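Local coordinates for protein leukotriene A-4 hydrolase (Saccharomyces cerevisiae, PDB 2XPZ) that cleaves the N-terminal residue from peptides, preferring di- and tripeptides, with one catalytic zinc ion, and has low epoxide hydrolase activity in vitro, at residues Q128-K133 and Y618-K623; M563-I568 and Y596-S601. All blocks are in the same frame, centred on the assembly; numbering follows the deposited sequence.

Contact 1. Residues Q128-K133 and Y618-K623; sequences QWLNSK and YHPICK
An N-capped helix start meets an edge strand beside the substrate site here: H619 stands at the N-cap of helix 620-629, and its imidazole reaches Q128 on strand 127-130, whose side chain also lies against the substrate-binding Y273. The bond between them runs from H619 NE2 to Q128 OE1, 2.7 Å long but bent, with an N-H...O angle of 137°. The oxygen sits almost in the imidazole plane, at the ring's edge, whereas the N-H comes from above the amide's carbonyl plane and misses both lone pairs; the two flat groups are turned 52° apart. The Q128 chain is bent at chi2 (-54°), which swings OE1 round to NE2; CB lies in the ring plane, at the same edge.

On its other nitrogen the same ring serves its own helix: H619 ND1 accepts from the backbone N of I621 at 3.0 Å, the capping bond. Further along the strand, the methyl L130 CD2 touches both H619 and P620, 3.6 Å from H619 CD2, which it approaches obliquely, and 4.0 Å from P620 CD. P620 CD itself hangs above one face of the ring, toward its rim, while P272 of the substrate-binding loop also touches H619.

With a donor on NE2 and an acceptor on ND1, the imidazole is read most simply as the neutral tautomer protonated on NE2. Bonds at both nitrogens fix the ring's rotation, and through it the first turn of a C-terminal helix is tied to the N-terminal domain next to the substrate site.

Contact 2. Residues M563-I568 and Y596-S601; sequences MFKFQI and YRLLNS
The backbone oxygen of L598 takes a hydrogen bond from its own helix, where S601 OG donates to L598 O over 2.9 Å, and it also meets I568 of the other helix. Chi1 of S601 (55°) turns OG back to L598 O, which it meets from above the carbonyl plane. The methyl I568 CG2 packs against this oxygen, 3.2 Å from L598 O, and comes within 4.2 Å of S601 OG.

Everything else across the interface is apolar. L598 carries the packing: its side chain points at helix 557-569 and lies between K565 and I568, three residues, about one turn, apart. L598 CD1 presses on the backbone at K565, 3.4 Å from K565 CA, and lies 3.6 Å from K565 CG, with the lysine stem crossing the leucine at about a right angle. One turn on, I568 CG1 meets L598 CB at 3.8 Å. The lysine's CG stands opposite its backbone N (chi1 -155°), and the extended chain beyond carries NZ away from the interface to a salt bridge with E516, leaving only aliphatic stem for the leucine.

The segment axes approach to 10.1 Å and run nearly parallel, 19° apart. I568 and F564 also lean on helix 576-582, at Y576 and L579, and L599 touches the same helix at L579 and A580, so it closes one flank of the pair. Two near-parallel helices, with a helix that lies between them in the chain touching both, are consistent with the all-helical C-terminal domain of leukotriene A4 hydrolases, whose family is placed in the TPR clan.

How the contacts relate
Contact 1 joins two domains, strand 127-130 to the start of helix 620-629, whereas contact 2 lies within the helical C-terminal domain. Neither is fully buried: each mixes buried residues with one exposed at its border. Contact 1, beside the substrate site, turns on a directed imidazole-amide bond; contact 2, away from the annotated sites, has no hydrogen bond between its segments and relies on aliphatic packing. They share an element: Y618 and C622 of contact 1 also pack on helix 589-602, which carries the 596-601 segment of contact 2. Although the centres are about 23 Å apart, Y618 OH and Y596 OH lie 2.7 Å from each other, a probable hydrogen bond linking them.

Contact 1. Residues Q128-K133 and Y618-K623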
# COMPACT_ATOMS: atom_id res chain seq x y z
N GLN A 128 8.29 -0.95 -13.67
CA GLN A 128 9.40 -0.16 -13.15
C GLN A 128 10.70 -0.88 -13.42
O GLN A 128 10.90 -2.01 -12.99
CB GLN A 128 9.26 0.04 -11.64
CG GLN A 128 8.00 0.71 -11.20
CD GLN A 128 7.81 2.02 -11.90
OE1 GLN A 128 8.78 2.66 -12.31
NE2 GLN A 128 6.56 2.42 -12.05
N TRP A 129 11.60 -0.24 -14.15
CA TRP A 129 12.86 -0.88 -14.49
C TRP A 129 13.99 -0.25 -13.69
O TRP A 129 14.08 0.97 -13.55
CB TRP A 129 13.14 -0.81 -15.99
CG TRP A 129 12.10 -1.49 -16.80
CD1 TRP A 129 10.91 -0.96 -17.22
CD2 TRP A 129 12.13 -2.84 -17.28
NE1 TRP A 129 10.21 -1.89 -17.93
CE2 TRP A 129 10.93 -3.06 -17.99
CE3 TRP A 129 13.05 -3.88 -17.19
CZ2 TRP A 129 10.63 -4.28 -18.59
CZ3 TRP A 129 12.75 -5.09 -17.80
CH2 TRP A 129 11.56 -5.28 -18.49
N LEU A 130 14.83 -1.11 -13.15
CA LEU A 130 16.03 -0.68 -12.45
C LEU A 130 17.21 -1.30 -13.16
O LEU A 130 17.18 -2.47 -13.49
CB LEU A 130 15.95 -1.13 -10.99
CG LEU A 130 14.70 -0.56 -10.29
CD1 LEU A 130 14.62 -1.04 -8.87
CD2 LEU A 130 14.72 0.96 -10.36
N ASN A 131 18.24 -0.51 -13.43
CA ASN A 131 19.46 -1.06 -14.02
C ASN A 131 20.33 -1.73 -12.95
O ASN A 131 19.88 -1.96 -11.83
CB ASN A 131 20.22 -0.01 -14.83
CG ASN A 131 20.66 1.15 -13.99
OD1 ASN A 131 21.07 0.95 -12.86
ND2 ASN A 131 20.54 2.38 -14.51
N SER A 132 21.57 -2.04 -13.28
CA SER A 132 22.43 -2.83 -12.40
C SER A 132 23.13 -1.97 -11.31
O SER A 132 23.67 -2.51 -10.33
CB SER A 132 23.47 -3.53 -13.27
OG SER A 132 24.27 -4.39 -12.51
N LYS A 133 23.11 -0.66 -11.50
CA LYS A 133 23.63 0.30 -10.53
C LYS A 133 22.59 0.53 -9.43
O LYS A 133 22.92 1.04 -8.35
CB LYS A 133 23.90 1.63 -11.26
CG LYS A 133 25.37 2.03 -11.38
CD LYS A 133 25.52 3.47 -11.86
CE LYS A 133 24.78 3.72 -13.17
NZ LYS A 133 24.77 5.16 -13.56
N TYR A 618 19.24 5.51 -7.17
CA TYR A 618 17.83 5.49 -6.78
C TYR A 618 16.95 5.16 -7.97
O TYR A 618 17.41 5.16 -9.12
CB TYR A 618 17.39 6.84 -6.21
CG TYR A 618 18.28 7.35 -5.10
CD1 TYR A 618 18.34 6.70 -3.87
CD2 TYR A 618 19.04 8.49 -5.28
CE1 TYR A 618 19.16 7.17 -2.86
CE2 TYR A 618 19.86 8.97 -4.27
CZ TYR A 618 19.91 8.30 -3.07
OH TYR A 618 20.72 8.79 -2.07
N HIS A 619 15.69 4.86 -7.71
CA HIS A 619 14.74 4.66 -8.78
C HIS A 619 14.62 5.97 -9.54
O HIS A 619 14.51 7.03 -8.93
CB HIS A 619 13.40 4.25 -8.20
CG HIS A 619 12.35 4.01 -9.23
ND1 HIS A 619 11.73 5.04 -9.93
CD2 HIS A 619 11.79 2.87 -9.68
CE1 HIS A 619 10.85 4.53 -10.76
NE2 HIS A 619 10.86 3.21 -10.64
N PRO A 620 14.66 5.91 -10.88
CA PRO A 620 14.66 7.11 -11.71
C PRO A 620 13.70 8.17 -11.21
O PRO A 620 14.04 9.35 -11.18
CB PRO A 620 14.23 6.58 -13.07
CG PRO A 620 14.79 5.19 -13.11
CD PRO A 620 14.65 4.68 -11.70
N ILE A 621 12.51 7.75 -10.80
CA ILE A 621 11.53 8.69 -10.23
C ILE A 621 12.02 9.32 -8.94
O ILE A 621 11.83 10.51 -8.72
CB ILE A 621 10.18 8.02 -9.98
CG1 ILE A 621 9.40 7.97 -11.29
CG2 ILE A 621 9.40 8.79 -8.92
CD1 ILE A 621 9.51 9.25 -12.10
N CYS A 622 12.62 8.50 -8.08
CA CYS A 622 13.18 8.98 -6.83
C CYS A 622 14.20 10.08 -7.11
O CYS A 622 14.24 11.09 -6.41
CB CYS A 622 13.82 7.83 -6.06
SG CYS A 622 14.16 8.20 -4.34
N LYS A 623 15.01 9.88 -8.15
CA LYS A 623 16.06 10.83 -8.50
C LYS A 623 15.49 12.15 -9.01
O LYS A 623 15.99 13.21 -8.68
CB LYS A 623 17.03 10.25 -9.54
CG LYS A 623 17.96 11.30 -10.18
CD LYS A 623 18.86 10.72 -11.26
CE LYS A 623 19.62 11.82 -12.00
NZ LYS A 623 20.53 11.29 -13.05

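Contact 2. Residues M563-I568 and Y596-S601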
# COMPACT_ATOMS: atom_id res chain seq x y z
N MET A 563 15.33 9.95 13.92
CA MET A 563 16.54 10.33 14.62
C MET A 563 17.28 11.40 13.83
O MET A 563 17.63 12.44 14.36
CB MET A 563 17.43 9.11 14.83
CG MET A 563 18.62 9.34 15.74
SD MET A 563 19.93 8.13 15.48
CE MET A 563 20.34 8.49 13.78
N PHE A 564 17.52 11.15 12.55
CA PHE A 564 18.18 12.13 11.71
C PHE A 564 17.42 13.44 11.68
O PHE A 564 18.01 14.51 11.64
CB PHE A 564 18.38 11.59 10.29
CG PHE A 564 19.56 10.68 10.17
CD1 PHE A 564 20.81 11.11 10.57
CD2 PHE A 564 19.42 9.41 9.64
CE1 PHE A 564 21.89 10.27 10.47
CE2 PHE A 564 20.51 8.57 9.53
CZ PHE A 564 21.74 9.00 9.94
N LYS A 565 16.09 13.35 11.71
CA LYS A 565 15.26 14.55 11.76
C LYS A 565 15.49 15.33 13.06
O LYS A 565 15.61 16.55 13.04
CB LYS A 565 13.78 14.19 11.61
CG LYS A 565 12.93 15.32 11.06
CD LYS A 565 11.46 15.10 11.34
CE LYS A 565 10.65 16.26 10.83
NZ LYS A 565 9.21 16.07 11.13
N PHE A 566 15.56 14.62 14.19
CA PHE A 566 15.79 15.25 15.48
C PHE A 566 17.18 15.83 15.53
O PHE A 566 17.41 16.85 16.17
CB PHE A 566 15.61 14.26 16.63
CG PHE A 566 15.90 14.83 17.99
CD1 PHE A 566 15.11 15.84 18.52
CD2 PHE A 566 16.95 14.36 18.74
CE1 PHE A 566 15.37 16.36 19.76
CE2 PHE A 566 17.22 14.89 19.99
CZ PHE A 566 16.43 15.87 20.49
N GLN A 567 18.11 15.18 14.84
CA GLN A 567 19.48 15.66 14.75
C GLN A 567 19.61 16.85 13.80
O GLN A 567 20.43 17.73 14.02
CB GLN A 567 20.43 14.52 14.38
CG GLN A 567 20.63 13.51 15.50
CD GLN A 567 21.55 12.36 15.12
OE1 GLN A 567 21.96 11.58 15.98
NE2 GLN A 567 21.87 12.25 13.84
N ILE A 568 18.81 16.89 12.74
CA ILE A 568 18.82 18.04 11.84
C ILE A 568 18.12 19.23 12.50
O ILE A 568 18.54 20.38 12.37
CB ILE A 568 18.19 17.72 10.47
CG1 ILE A 568 18.91 16.55 9.81
CG2 ILE A 568 18.24 18.93 9.55
CD1 ILE A 568 20.26 16.90 9.24
N TYR A 596 16.70 14.05 1.94
CA TYR A 596 17.54 14.99 1.20
C TYR A 596 17.13 16.43 1.50
O TYR A 596 17.93 17.35 1.31
CB TYR A 596 17.51 14.74 -0.32
CG TYR A 596 18.62 13.85 -0.83
CD1 TYR A 596 18.38 12.52 -1.13
CD2 TYR A 596 19.91 14.34 -1.00
CE1 TYR A 596 19.38 11.70 -1.59
CE2 TYR A 596 20.92 13.53 -1.45
CZ TYR A 596 20.65 12.21 -1.75
OH TYR A 596 21.64 11.37 -2.20
N ARG A 597 15.90 16.62 1.95
CA ARG A 597 15.43 17.95 2.34
C ARG A 597 16.07 18.37 3.65
O ARG A 597 16.47 19.52 3.81
CB ARG A 597 13.91 18.01 2.44
CG ARG A 597 13.20 18.25 1.12
CD ARG A 597 11.77 18.70 1.33
NE ARG A 597 11.04 18.80 0.06
CZ ARG A 597 10.26 17.84 -0.42
NH1 ARG A 597 10.10 16.70 0.25
NH2 ARG A 597 9.64 18.02 -1.58
N LEU A 598 16.17 17.44 4.59
CA LEU A 598 16.81 17.68 5.88
C LEU A 598 18.28 18.05 5.72
O LEU A 598 18.79 18.96 6.37
CB LEU A 598 16.68 16.45 6.78
CG LEU A 598 15.29 16.19 7.37
CD1 LEU A 598 15.35 15.07 8.39
CD2 LEU A 598 14.73 17.46 8.01
N LEU A 599 18.97 17.33 4.84
CA LEU A 599 20.39 17.51 4.64
C LEU A 599 20.70 18.81 3.91
O LEU A 599 21.75 19.41 4.14
CB LEU A 599 20.98 16.32 3.87
CG LEU A 599 22.50 16.21 3.76
CD1 LEU A 599 23.10 16.13 5.15
CD2 LEU A 599 22.89 15.00 2.94
N ASN A 600 19.80 19.24 3.03
CA ASN A 600 20.04 20.43 2.20
C ASN A 600 19.93 21.73 2.98
O ASN A 600 20.72 22.65 2.79
CB ASN A 600 19.08 20.45 1.01
CG ASN A 600 19.23 21.70 0.16
OD1 ASN A 600 20.21 21.85 -0.58
ND2 ASN A 600 18.26 22.60 0.25
N SER A 601 18.93 21.80 3.85
CA SER A 601 18.67 22.99 4.64
C SER A 601 19.89 23.37 5.47
O SER A 601 20.31 24.52 5.49
CB SER A 601 17.46 22.79 5.55
OG SER A 601 17.61 21.65 6.38